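Local coordinates for protein pyruvate kinase 1 (Trypanosoma brucei brucei, PDB 4KCT) that transfers the phosphoryl group of phosphoenolpyruvate to ADP, making pyruvate and ATP in glycolysis, and also decarboxylates oxaloacetate, at residues R23-I28 with G45-R50; N40-M46 with P340-Q345; L77-I81 with C429-N433; A407-S411 with L432-V438. All blocks are in the same frame, centred on the assembly; numbering follows the deposited sequence.

Contact 1: R23-I28 with G45-R50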
loop_
_atom_site.group_PDB
_atom_site.type_symbol
_atom_site.label_atom_id
_atom_site.label_comp_id
_atom_site.label_asym_id
_atom_site.label_seq_id
_atom_site.Cartn_x
_atom_site.Cartn_y
_atom_site.Cartn_z
ATOM N N ARG A 23 -5.703 13.811 26.659
ATOM C CA ARG A 23 -6.386 14.430 27.799
ATOM C C ARG A 23 -6.294 13.513 29.018
ATOM O O ARG A 23 -6.278 12.294 28.876
ATOM C CB ARG A 23 -7.861 14.722 27.455
ATOM C CG ARG A 23 -8.019 15.728 26.290
ATOM C CD ARG A 23 -7.530 17.107 26.714
ATOM N NE ARG A 23 -7.530 18.056 25.586
ATOM C CZ ARG A 23 -6.423 18.549 25.011
ATOM N NH1 ARG A 23 -5.215 18.093 25.362
ATOM N NH2 ARG A 23 -6.529 19.412 24.006
ATOM N N ILE A 24 -6.271 14.122 30.211
ATOM C CA ILE A 24 -6.026 13.400 31.463
ATOM C C ILE A 24 -7.251 13.515 32.403
ATOM O O ILE A 24 -7.738 14.617 32.683
ATOM C CB ILE A 24 -4.757 13.938 32.168
ATOM C CG1 ILE A 24 -3.540 13.727 31.255
ATOM C CG2 ILE A 24 -4.560 13.265 33.538
ATOM C CD1 ILE A 24 -2.293 14.490 31.712
ATOM N N VAL A 25 -7.769 12.360 32.811
ATOM C CA VAL A 25 -8.870 12.273 33.756
ATOM C C VAL A 25 -8.273 11.907 35.132
ATOM O O VAL A 25 -7.518 10.953 35.234
ATOM C CB VAL A 25 -9.829 11.135 33.320
ATOM C CG1 VAL A 25 -10.959 10.955 34.301
ATOM C CG2 VAL A 25 -10.366 11.397 31.915
ATOM N N CYS A 26 -8.539 12.719 36.146
ATOM C CA CYS A 26 -8.031 12.469 37.512
ATOM C C CYS A 26 -9.176 12.194 38.454
ATOM O O CYS A 26 -10.134 12.969 38.516
ATOM C CB CYS A 26 -7.273 13.690 38.033
ATOM S SG CYS A 26 -5.869 14.123 36.990
ATOM N N THR A 27 -9.046 11.120 39.222
ATOM C CA THR A 27 -9.959 10.837 40.325
ATOM C C THR A 27 -9.663 11.690 41.549
ATOM O O THR A 27 -8.507 11.801 41.979
ATOM C CB THR A 27 -9.895 9.357 40.719
ATOM O OG1 THR A 27 -10.027 8.571 39.541
ATOM C CG2 THR A 27 -11.046 8.999 41.714
ATOM N N ILE A 28 -10.712 12.297 42.108
ATOM C CA ILE A 28 -10.561 13.169 43.256
ATOM C C ILE A 28 -10.770 12.366 44.560
ATOM O O ILE A 28 -11.580 11.440 44.608
ATOM C CB ILE A 28 -11.543 14.346 43.196
ATOM C CG1 ILE A 28 -11.425 15.063 41.831
ATOM C CG2 ILE A 28 -11.284 15.326 44.354
ATOM C CD1 ILE A 28 -9.985 15.383 41.406
ATOM N N GLY A 45 -2.311 19.532 34.603
ATOM C CA GLY A 45 -2.859 18.965 33.360
ATOM C C GLY A 45 -4.150 18.163 33.457
ATOM O O GLY A 45 -4.597 17.562 32.463
ATOM N N MET A 46 -4.844 18.240 34.587
ATOM C CA MET A 46 -6.145 17.573 34.679
ATOM C C MET A 46 -7.147 18.284 33.766
ATOM O O MET A 46 -7.281 19.499 33.850
ATOM C CB MET A 46 -6.689 17.624 36.098
ATOM C CG MET A 46 -8.106 17.068 36.172
ATOM S SD MET A 46 -8.858 17.045 37.842
ATOM C CE MET A 46 -9.033 18.796 38.187
ATOM N N SER A 47 -7.840 17.532 32.909
ATOM C CA SER A 47 -8.957 18.078 32.109
ATOM C C SER A 47 -10.329 17.683 32.638
ATOM O O SER A 47 -11.318 18.349 32.339
ATOM C CB SER A 47 -8.846 17.630 30.643
ATOM O OG SER A 47 -7.760 18.299 30.020
ATOM N N VAL A 48 -10.420 16.514 33.280
ATOM C CA VAL A 48 -11.733 16.011 33.782
ATOM C C VAL A 48 -11.519 15.471 35.179
ATOM O O VAL A 48 -10.525 14.785 35.426
ATOM C CB VAL A 48 -12.281 14.853 32.932
ATOM C CG1 VAL A 48 -13.544 14.251 33.584
ATOM C CG2 VAL A 48 -12.555 15.317 31.476
ATOM N N ALA A 49 -12.398 15.868 36.109
ATOM C CA ALA A 49 -12.367 15.371 37.472
ATOM C C ALA A 49 -13.360 14.216 37.643
ATOM O O ALA A 49 -14.548 14.346 37.327
ATOM C CB ALA A 49 -12.685 16.502 38.458
ATOM N N ARG A 50 -12.842 13.065 38.023
ATOM C CA ARG A 50 -13.668 11.871 38.205
ATOM C C ARG A 50 -14.042 11.708 39.687
ATOM O O ARG A 50 -13.183 11.808 40.574
ATOM C CB ARG A 50 -12.930 10.644 37.727
ATOM C CG ARG A 50 -13.651 9.307 37.992
ATOM C CD ARG A 50 -12.744 8.139 37.589
ATOM N NE ARG A 50 -13.316 6.816 37.876
ATOM C CZ ARG A 50 -12.855 6.005 38.821
ATOM N NH1 ARG A 50 -11.823 6.384 39.601
ATOM N NH2 ARG A 50 -13.435 4.830 39.012
HETATM O O HOH W 1 -5.582 16.935 30.147
#
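Arg50 and Thr27 meet at the C-terminal ends of the first two strands of the pyruvate kinase TIM barrel, strands 23-27 and 46-52, parallel neighbours in the sheet that are joined in a beta-alpha-beta unit through helix 35-44. Arg50 NH1 donates to Thr27 OG1 over 2.8 Å, and the hydroxyl oxygen lies at the edge of the guanidinium, in its plane. The arginine can lie alongside the threonine because its chain is extended from CG to NE, with CG anti to the backbone N (chi1 174°). Two further partners fix this pair: Arg50 NE forms a salt bridge with Asp84, a ligand of the potassium ion, and Thr27 OG1 is also bonded to Leu330 O on the neighbouring strand 327-330. The arginine side chain comes within about 4 Å (nearest atoms) of both the bound pyruvate and the potassium ion.

Behind this pair the strands are joined through their backbones: Cys26 N donates to Val48 O, Arg50 N to Cys26 O at 2.8 Å, and Ile28 N to Arg50 O. Val25 and Val48 lie side by side on the same sheet face as Thr27 and Arg50. Around Cys26 and Ala49, on the other face, Met46 CB packs 3.7 Å from Cys26 SG and Ile28 CG1 3.9 Å from Ala49 CB; Cys26, Ile28 and Met46 also touch Leu41 of helix 35-44.

At the N-terminal end the pairing is less regular: Ile24 O accepts from Ser47 N at 2.9 Å and only weakly from Val48 N. There a water accepts from Ile24 N, donates to Gly45 O and bonds Ser47 OG at 2.6 Å.

Contact 2: N40-M46 with P340-Q345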
loop_
_atom_site.group_PDB
_atom_site.type_symbol
_atom_site.label_atom_id
_atom_site.label_comp_id
_atom_site.label_asym_id
_atom_site.label_seq_id
_atom_site.Cartn_x
_atom_site.Cartn_y
_atom_site.Cartn_z
ATOM N N ASN A 40 -3.858 23.152 41.614
ATOM C CA ASN A 40 -2.605 22.551 41.227
ATOM C C ASN A 40 -2.776 21.388 40.248
ATOM O O ASN A 40 -1.951 21.199 39.347
ATOM C CB ASN A 40 -1.820 22.113 42.454
ATOM C CG ASN A 40 -1.238 23.290 43.217
ATOM O OD1 ASN A 40 -1.004 24.338 42.649
ATOM N ND2 ASN A 40 -1.028 23.116 44.506
ATOM N N LEU A 41 -3.774 20.547 40.487
ATOM C CA LEU A 41 -4.070 19.460 39.558
ATOM C C LEU A 41 -4.373 20.009 38.163
ATOM O O LEU A 41 -3.951 19.438 37.160
ATOM C CB LEU A 41 -5.258 18.645 40.045
ATOM C CG LEU A 41 -5.056 17.352 40.834
ATOM C CD1 LEU A 41 -6.277 16.432 40.691
ATOM C CD2 LEU A 41 -3.778 16.609 40.452
ATOM N N MET A 42 -5.191 21.054 38.102
ATOM C CA MET A 42 -5.544 21.673 36.827
ATOM C C MET A 42 -4.303 22.259 36.145
ATOM O O MET A 42 -4.063 22.023 34.958
ATOM C CB MET A 42 -6.586 22.763 37.050
ATOM C CG MET A 42 -7.951 22.189 37.386
ATOM S SD MET A 42 -9.077 23.435 38.036
ATOM C CE MET A 42 -10.418 22.356 38.581
ATOM N N LYS A 43 -3.482 22.971 36.904
ATOM C CA LYS A 43 -2.241 23.504 36.335
ATOM C C LYS A 43 -1.348 22.389 35.867
ATOM O O LYS A 43 -0.637 22.533 34.899
ATOM C CB LYS A 43 -1.499 24.364 37.353
ATOM C CG LYS A 43 -2.176 25.693 37.609
ATOM C CD LYS A 43 -1.614 26.311 38.884
ATOM C CE LYS A 43 -1.951 27.774 38.983
ATOM N NZ LYS A 43 -1.208 28.361 40.134
ATOM N N SER A 44 -1.403 21.256 36.546
ATOM C CA SER A 44 -0.545 20.127 36.184
ATOM C C SER A 44 -1.019 19.405 34.916
ATOM O O SER A 44 -0.227 18.689 34.265
ATOM C CB SER A 44 -0.443 19.131 37.344
ATOM O OG SER A 44 0.192 19.721 38.469
ATOM N N GLY A 45 -2.311 19.532 34.603
ATOM C CA GLY A 45 -2.859 18.965 33.360
ATOM C C GLY A 45 -4.150 18.163 33.457
ATOM O O GLY A 45 -4.597 17.562 32.463
ATOM N N MET A 46 -4.844 18.240 34.587
ATOM C CA MET A 46 -6.145 17.573 34.679
ATOM C C MET A 46 -7.147 18.284 33.766
ATOM O O MET A 46 -7.281 19.499 33.850
ATOM C CB MET A 46 -6.689 17.624 36.098
ATOM C CG MET A 46 -8.106 17.068 36.172
ATOM S SD MET A 46 -8.858 17.045 37.842
ATOM C CE MET A 46 -9.033 18.796 38.187
ATOM N N PRO A 340 0.273 13.726 43.911
ATOM C CA PRO A 340 -0.790 13.894 42.910
ATOM C C PRO A 340 -0.410 14.867 41.782
ATOM O O PRO A 340 -0.661 14.568 40.620
ATOM C CB PRO A 340 -1.982 14.443 43.729
ATOM C CG PRO A 340 -1.385 14.920 45.020
ATOM C CD PRO A 340 -0.207 14.005 45.273
ATOM N N ASN A 341 0.296 15.953 42.096
ATOM C CA ASN A 341 0.738 16.882 41.028
ATOM C C ASN A 341 1.831 16.275 40.150
ATOM O O ASN A 341 1.785 16.396 38.932
ATOM C CB ASN A 341 1.209 18.217 41.601
ATOM C CG ASN A 341 0.113 18.931 42.357
ATOM O OD1 ASN A 341 -1.045 18.876 41.964
ATOM N ND2 ASN A 341 0.448 19.468 43.543
ATOM N N GLU A 342 2.794 15.594 40.766
ATOM C CA GLU A 342 3.930 15.057 40.014
ATOM C C GLU A 342 3.444 13.927 39.068
ATOM O O GLU A 342 4.009 13.742 38.000
ATOM C CB GLU A 342 5.011 14.499 40.951
ATOM C CG GLU A 342 5.772 15.573 41.738
ATOM C CD GLU A 342 5.034 16.018 42.999
ATOM O OE1 GLU A 342 3.947 15.495 43.299
ATOM O OE2 GLU A 342 5.506 16.966 43.655
ATOM N N VAL A 343 2.501 13.109 39.533
ATOM C CA VAL A 343 1.995 12.014 38.694
ATOM C C VAL A 343 1.271 12.560 37.449
ATOM O O VAL A 343 1.534 12.111 36.327
ATOM C CB VAL A 343 1.144 10.964 39.478
ATOM C CG1 VAL A 343 -0.165 11.547 39.954
ATOM C CG2 VAL A 343 0.858 9.745 38.600
ATOM N N VAL A 344 0.495 13.626 37.627
ATOM C CA VAL A 344 -0.181 14.254 36.487
ATOM C C VAL A 344 0.832 14.897 35.536
ATOM O O VAL A 344 0.724 14.766 34.322
ATOM C CB VAL A 344 -1.230 15.275 36.932
ATOM C CG1 VAL A 344 -1.717 16.100 35.732
ATOM C CG2 VAL A 344 -2.402 14.552 37.640
ATOM N N GLN A 345 1.841 15.552 36.100
ATOM C CA GLN A 345 2.901 16.138 35.285
ATOM C C GLN A 345 3.682 15.091 34.476
ATOM O O GLN A 345 3.950 15.305 33.298
ATOM C CB GLN A 345 3.853 16.987 36.157
ATOM C CG GLN A 345 3.195 18.278 36.675
ATOM C CD GLN A 345 3.942 18.872 37.871
ATOM O OE1 GLN A 345 5.083 18.526 38.116
ATOM N NE2 GLN A 345 3.256 19.691 38.663
HETATM O O HOH W 2 -1.627 20.687 45.735
#
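Ser44 and Gln345 are joined by the direct polar bond of this helix pair: Gln345 NE2 donates to Ser44 OG over 3.1 Å, the hydroxyl lying somewhat out of the amide plane. The glutamine reaches across because its chain stays extended beyond CG. Ser44 OG in turn gives its proton to Asn40 O, one turn back, at 2.7 Å. That carbonyl also takes the Ser44 N-H, and the two donors come from opposite faces of its plane. With OG beside the backbone N (chi1 -64°), the serine hydroxyl is thus turned back on its own helix while it accepts from the other.

Helices 35-44 and 340-356 are the first and last of the TIM-barrel shell, neighbours where the ring of helices closes, and their short segments run nearly parallel, 16° apart with axes 8.8 Å from each other. On the side facing the barrel, Val344 splits its branches: CG1 lies 3.3 Å from Ser44 O, at the Schellman motif in which Gly45, with positive phi, leaves the helix, while CG2 meets Leu41 CD2 at 3.7 Å, the two side chains crossing at about a right angle. Both residues also rest on Cys26 of strand 23-27.

Farther toward the helix N termini, the amide planes of Asn40 and Asn341 stand almost perpendicular, 89° apart. Asn341 OD1 touches Asn40 CB at 3.4 Å, and one water accepts from both ND2 atoms, 2.8 Å from that of Asn40.

Contact 3: L77-I81 with C429-N433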
loop_
_atom_site.group_PDB
_atom_site.type_symbol
_atom_site.label_atom_id
_atom_site.label_comp_id
_atom_site.label_asym_id
_atom_site.label_seq_id
_atom_site.Cartn_x
_atom_site.Cartn_y
_atom_site.Cartn_z
ATOM N N LEU A 77 -10.743 28.172 33.645
ATOM C CA LEU A 77 -10.739 26.926 32.869
ATOM C C LEU A 77 -12.127 26.299 32.803
ATOM O O LEU A 77 -12.929 26.451 33.716
ATOM C CB LEU A 77 -9.770 25.936 33.489
ATOM C CG LEU A 77 -8.322 26.415 33.581
ATOM C CD1 LEU A 77 -7.460 25.362 34.279
ATOM C CD2 LEU A 77 -7.780 26.717 32.191
ATOM N N HIS A 78 -12.335 25.467 31.791
ATOM C CA HIS A 78 -13.525 24.645 31.687
ATOM C C HIS A 78 -13.112 23.240 31.991
ATOM O O HIS A 78 -12.316 22.660 31.242
ATOM C CB HIS A 78 -14.038 24.694 30.251
ATOM C CG HIS A 78 -14.446 26.068 29.808
ATOM N ND1 HIS A 78 -15.487 26.726 30.358
ATOM C CD2 HIS A 78 -13.911 26.917 28.841
ATOM C CE1 HIS A 78 -15.592 27.945 29.799
ATOM N NE2 HIS A 78 -14.663 28.041 28.835
ATOM N N ILE A 79 -13.551 22.713 33.132
ATOM C CA ILE A 79 -13.137 21.367 33.555
ATOM C C ILE A 79 -14.360 20.440 33.608
ATOM O O ILE A 79 -15.374 20.799 34.192
ATOM C CB ILE A 79 -12.458 21.418 34.938
ATOM C CG1 ILE A 79 -11.208 22.322 34.878
ATOM C CG2 ILE A 79 -12.187 20.011 35.488
ATOM C CD1 ILE A 79 -10.108 21.823 33.955
ATOM N N GLY A 80 -14.275 19.288 32.932
ATOM C CA GLY A 80 -15.362 18.325 32.934
ATOM C C GLY A 80 -15.505 17.701 34.317
ATOM O O GLY A 80 -14.508 17.457 35.002
ATOM N N ILE A 81 -16.734 17.372 34.699
ATOM C CA ILE A 81 -16.971 16.619 35.922
ATOM C C ILE A 81 -17.693 15.298 35.592
ATOM O O ILE A 81 -18.726 15.294 34.905
ATOM C CB ILE A 81 -17.800 17.440 36.947
ATOM C CG1 ILE A 81 -16.998 18.644 37.447
ATOM C CG2 ILE A 81 -18.198 16.555 38.136
ATOM C CD1 ILE A 81 -17.815 19.638 38.297
ATOM N N CYS A 429 -17.994 23.033 26.259
ATOM C CA CYS A 429 -16.582 23.223 26.650
ATOM C C CYS A 429 -16.127 22.124 27.589
ATOM O O CYS A 429 -15.039 21.570 27.429
ATOM C CB CYS A 429 -16.376 24.585 27.344
ATOM S SG CYS A 429 -16.764 26.013 26.326
ATOM N N ARG A 430 -16.973 21.790 28.567
ATOM C CA ARG A 430 -16.572 20.828 29.578
ATOM C C ARG A 430 -16.542 19.427 28.987
ATOM O O ARG A 430 -15.665 18.595 29.331
ATOM C CB ARG A 430 -17.517 20.889 30.783
ATOM C CG ARG A 430 -17.381 22.181 31.584
ATOM C CD ARG A 430 -18.165 22.120 32.898
ATOM N NE ARG A 430 -19.618 22.037 32.678
ATOM C CZ ARG A 430 -20.419 23.089 32.580
ATOM N NH1 ARG A 430 -19.915 24.322 32.591
ATOM N NH2 ARG A 430 -21.734 22.919 32.526
ATOM N N GLN A 431 -17.510 19.134 28.132
ATOM C CA GLN A 431 -17.621 17.782 27.579
ATOM C C GLN A 431 -16.516 17.481 26.558
ATOM O O GLN A 431 -16.122 16.340 26.391
ATOM C CB GLN A 431 -19.014 17.570 26.964
ATOM C CG GLN A 431 -20.065 17.310 28.048
ATOM C CD GLN A 431 -21.462 17.249 27.503
ATOM O OE1 GLN A 431 -21.699 17.617 26.362
ATOM N NE2 GLN A 431 -22.390 16.739 28.301
ATOM N N LEU A 432 -16.021 18.512 25.890
ATOM C CA LEU A 432 -15.025 18.322 24.850
ATOM C C LEU A 432 -13.651 18.009 25.449
ATOM O O LEU A 432 -12.727 17.633 24.738
ATOM C CB LEU A 432 -14.984 19.542 23.917
ATOM C CG LEU A 432 -16.118 19.543 22.852
ATOM C CD1 LEU A 432 -16.099 20.864 22.091
ATOM C CD2 LEU A 432 -15.913 18.372 21.864
ATOM N N ASN A 433 -13.565 18.059 26.780
ATOM C CA ASN A 433 -12.341 17.665 27.507
ATOM C C ASN A 433 -11.974 16.192 27.368
ATOM O O ASN A 433 -10.827 15.803 27.695
ATOM C CB ASN A 433 -12.463 17.988 29.017
ATOM C CG ASN A 433 -12.141 19.440 29.344
ATOM O OD1 ASN A 433 -11.034 19.887 29.127
ATOM N ND2 ASN A 433 -13.058 20.110 30.028
HETATM O O HOH W 3 -17.239 25.640 32.595
#
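The His78 ring carries Cys429 on one face: CB lies 3.5 Å from His78 CG in a CH-pi contact offset toward the rim, and Cys429 SG stands over the same ring, 3.9 Å from its centroid. At the ring's edge, in plane, a water joins His78 ND1 to Arg430 NH1, and the same water also lies in the guanidinium plane. The contact is an interdomain one, bringing the approach to strand 80-84 of the TIM barrel against residues 429-433, on and after helix 426-431, in the alpha/beta domain that binds the fructose bisphosphate.

Arg430 lays its aliphatic part along the barrel backbone, with CD 3.3 Å from Ile79 O. A bend at chi3 (-66°) turns NE to Asp207, with which it forms a salt bridge; Asp207 also accepts from Ile81 N. A single carboxylate therefore serves both sides of the domain boundary.

Gly80 passes close to Arg430, its CA 3.6 Å from Arg430 O. There the amide of Asn433 turns one nitrogen to two carbonyls, one from each domain. Asn433 ND2 donates to Arg430 O at 3.1 Å and to His78 O at 2.9 Å, the latter bond nearly straight at 173°, although the nitrogen sits above the carbonyl plane of His78.

Contact 4: A407-S411 with L432-V438; sequences ARLIS and LNVTRSV
A type II turn from Thr435 to Val438 brings the carbonyl of Arg436 against helix 405-412, where Ser411 meets it. Ser411 OG donates to Arg436 O over 2.6 Å, in the carbonyl plane and on a lone pair. The hydroxyl reaches the turn because OG swings anti to the backbone N (chi1 -176°), a setting that also presses Ser411 CB against Thr435 CG2 at 3.4 Å, tighter than ordinary carbon contact. A water donates to Ser411 OG and to Ser437 OG and accepts from Arg436 NH2, which also bonds Pro415 O. Ser411 OG is thus held by one bond to the turn and a second through solvent.

One turn earlier on the helix, Arg408 crosses Thr435 at about a right angle, its CG 3.5 Å from Thr435 OG1. A water in the guanidinium plane links Arg408 NH1 to Thr435 OG1, at 2.8 Å from the latter. Beside it, Leu432 directs both methyls to Ala407, with CD2 3.8 Å from Ala407 CB, and Val438 CG2 approaches Ala407 CB from the start of strand 438-442.

The turn also ties into the barrel domain: Arg436 N bonds Asp326 and Val438 O accepts from Arg23. The arrangement is that of a helix packed on the helix-to-strand connection that leads to edge strand 438-442 of the mostly parallel sheet of the alpha/beta domain, whose bound fructose bisphosphate lies about 6 Å (nearest atoms) from the Ala407 side chain.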
loop_
_atom_site.group_PDB
_atom_site.type_symbol
_atom_site.label_atom_id
_atom_site.label_comp_id
_atom_site.label_asym_id
_atom_site.label_seq_id
_atom_site.Cartn_x
_atom_site.Cartn_y
_atom_site.Cartn_z
ATOM N N ALA A 407 -16.794 19.246 16.469
ATOM C CA ALA A 407 -15.429 19.170 17.024
ATOM C C ALA A 407 -14.952 17.725 17.126
ATOM O O ALA A 407 -13.785 17.420 16.831
ATOM C CB ALA A 407 -15.345 19.872 18.379
ATOM N N ARG A 408 -15.812 16.847 17.641
ATOM C CA ARG A 408 -15.479 15.420 17.692
ATOM C C ARG A 408 -15.236 14.819 16.296
ATOM O O ARG A 408 -14.436 13.904 16.140
ATOM C CB ARG A 408 -16.578 14.632 18.436
ATOM C CG ARG A 408 -16.583 14.905 19.953
ATOM C CD ARG A 408 -17.547 13.957 20.694
ATOM N NE ARG A 408 -18.923 14.401 20.553
ATOM C CZ ARG A 408 -19.503 15.323 21.317
ATOM N NH1 ARG A 408 -18.846 15.901 22.345
ATOM N NH2 ARG A 408 -20.728 15.705 21.033
ATOM N N LEU A 409 -15.973 15.300 15.306
ATOM C CA LEU A 409 -15.823 14.820 13.938
ATOM C C LEU A 409 -14.465 15.201 13.331
ATOM O O LEU A 409 -13.877 14.428 12.587
ATOM C CB LEU A 409 -16.970 15.361 13.062
ATOM C CG LEU A 409 -17.325 14.619 11.773
ATOM C CD1 LEU A 409 -17.430 13.091 11.998
ATOM C CD2 LEU A 409 -18.649 15.188 11.218
ATOM N N ILE A 410 -13.991 16.395 13.616
ATOM C CA ILE A 410 -12.624 16.776 13.240
ATOM C C ILE A 410 -11.555 16.005 14.005
ATOM O O ILE A 410 -10.621 15.464 13.407
ATOM C CB ILE A 410 -12.391 18.268 13.437
ATOM C CG1 ILE A 410 -13.296 19.063 12.465
ATOM C CG2 ILE A 410 -10.908 18.617 13.220
ATOM C CD1 ILE A 410 -13.206 20.572 12.682
ATOM N N SER A 411 -11.739 15.875 15.317
ATOM C CA SER A 411 -10.804 15.074 16.132
ATOM C C SER A 411 -10.744 13.610 15.680
ATOM O O SER A 411 -9.694 12.962 15.763
ATOM C CB SER A 411 -11.183 15.153 17.629
ATOM O OG SER A 411 -10.221 14.444 18.422
ATOM N N LEU A 432 -16.021 18.512 25.890
ATOM C CA LEU A 432 -15.025 18.322 24.850
ATOM C C LEU A 432 -13.651 18.009 25.449
ATOM O O LEU A 432 -12.727 17.633 24.738
ATOM C CB LEU A 432 -14.984 19.542 23.917
ATOM C CG LEU A 432 -16.118 19.543 22.852
ATOM C CD1 LEU A 432 -16.099 20.864 22.091
ATOM C CD2 LEU A 432 -15.913 18.372 21.864
ATOM N N ASN A 433 -13.565 18.059 26.780
ATOM C CA ASN A 433 -12.341 17.665 27.507
ATOM C C ASN A 433 -11.974 16.192 27.368
ATOM O O ASN A 433 -10.827 15.803 27.695
ATOM C CB ASN A 433 -12.463 17.988 29.017
ATOM C CG ASN A 433 -12.141 19.440 29.344
ATOM O OD1 ASN A 433 -11.034 19.887 29.127
ATOM N ND2 ASN A 433 -13.058 20.110 30.028
ATOM N N VAL A 434 -12.917 15.338 26.960
ATOM C CA VAL A 434 -12.524 13.944 26.662
ATOM C C VAL A 434 -12.126 13.681 25.206
ATOM O O VAL A 434 -11.915 12.544 24.824
ATOM C CB VAL A 434 -13.546 12.897 27.123
ATOM C CG1 VAL A 434 -13.701 12.936 28.636
ATOM C CG2 VAL A 434 -14.894 13.123 26.440
ATOM N N THR A 435 -11.974 14.736 24.414
ATOM C CA THR A 435 -11.754 14.545 22.993
ATOM C C THR A 435 -10.395 15.069 22.581
ATOM O O THR A 435 -10.039 16.213 22.892
ATOM C CB THR A 435 -12.879 15.206 22.176
ATOM O OG1 THR A 435 -14.045 14.367 22.261
ATOM C CG2 THR A 435 -12.477 15.332 20.727
ATOM N N ARG A 436 -9.598 14.201 21.945
ATOM C CA ARG A 436 -8.206 14.524 21.648
ATOM C C ARG A 436 -8.099 15.865 20.900
ATOM O O ARG A 436 -8.823 16.081 19.908
ATOM C CB ARG A 436 -7.589 13.394 20.806
ATOM C CG ARG A 436 -6.090 13.565 20.500
ATOM C CD ARG A 436 -5.614 12.400 19.616
ATOM N NE ARG A 436 -4.201 12.526 19.254
ATOM C CZ ARG A 436 -3.749 13.225 18.209
ATOM N NH1 ARG A 436 -2.443 13.299 17.993
ATOM N NH2 ARG A 436 -4.595 13.844 17.376
ATOM N N SER A 437 -7.118 16.699 21.297
ATOM C CA SER A 437 -6.706 17.931 20.526
ATOM C C SER A 437 -7.546 19.185 20.752
ATOM O O SER A 437 -7.130 20.269 20.376
ATOM C CB SER A 437 -6.659 17.663 19.015
ATOM O OG SER A 437 -5.918 16.502 18.749
ATOM N N VAL A 438 -8.768 19.025 21.247
ATOM C CA VAL A 438 -9.736 20.126 21.256
ATOM C C VAL A 438 -9.463 21.050 22.420
ATOM O O VAL A 438 -9.105 20.586 23.518
ATOM C CB VAL A 438 -11.202 19.619 21.327
ATOM C CG1 VAL A 438 -12.162 20.791 21.458
ATOM C CG2 VAL A 438 -11.527 18.838 20.061
HETATM O O HOH W 4 -16.247 15.106 23.775
HETATM O O HOH W 5 -7.373 14.462 17.332
#

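From the N terminus, contact 1 closes first, over a single beta-alpha-beta unit whose helix supplies one side of contact 2. Contact 2 then spans almost the whole barrel domain, returning to the last barrel helix; its segments alternate with those of contact 1, and the two share Gly45 and Met46. Contact 3 opens inside that span and crosses it, running from the third barrel strand to the alpha/beta domain. Contact 4 is a short local loop within that domain and ends on the same stretch as contact 3, sharing Leu432 and Asn433. Contacts 1 and 4 also touch, so the barrel's first strand and the alpha/beta domain are tied at more than one place.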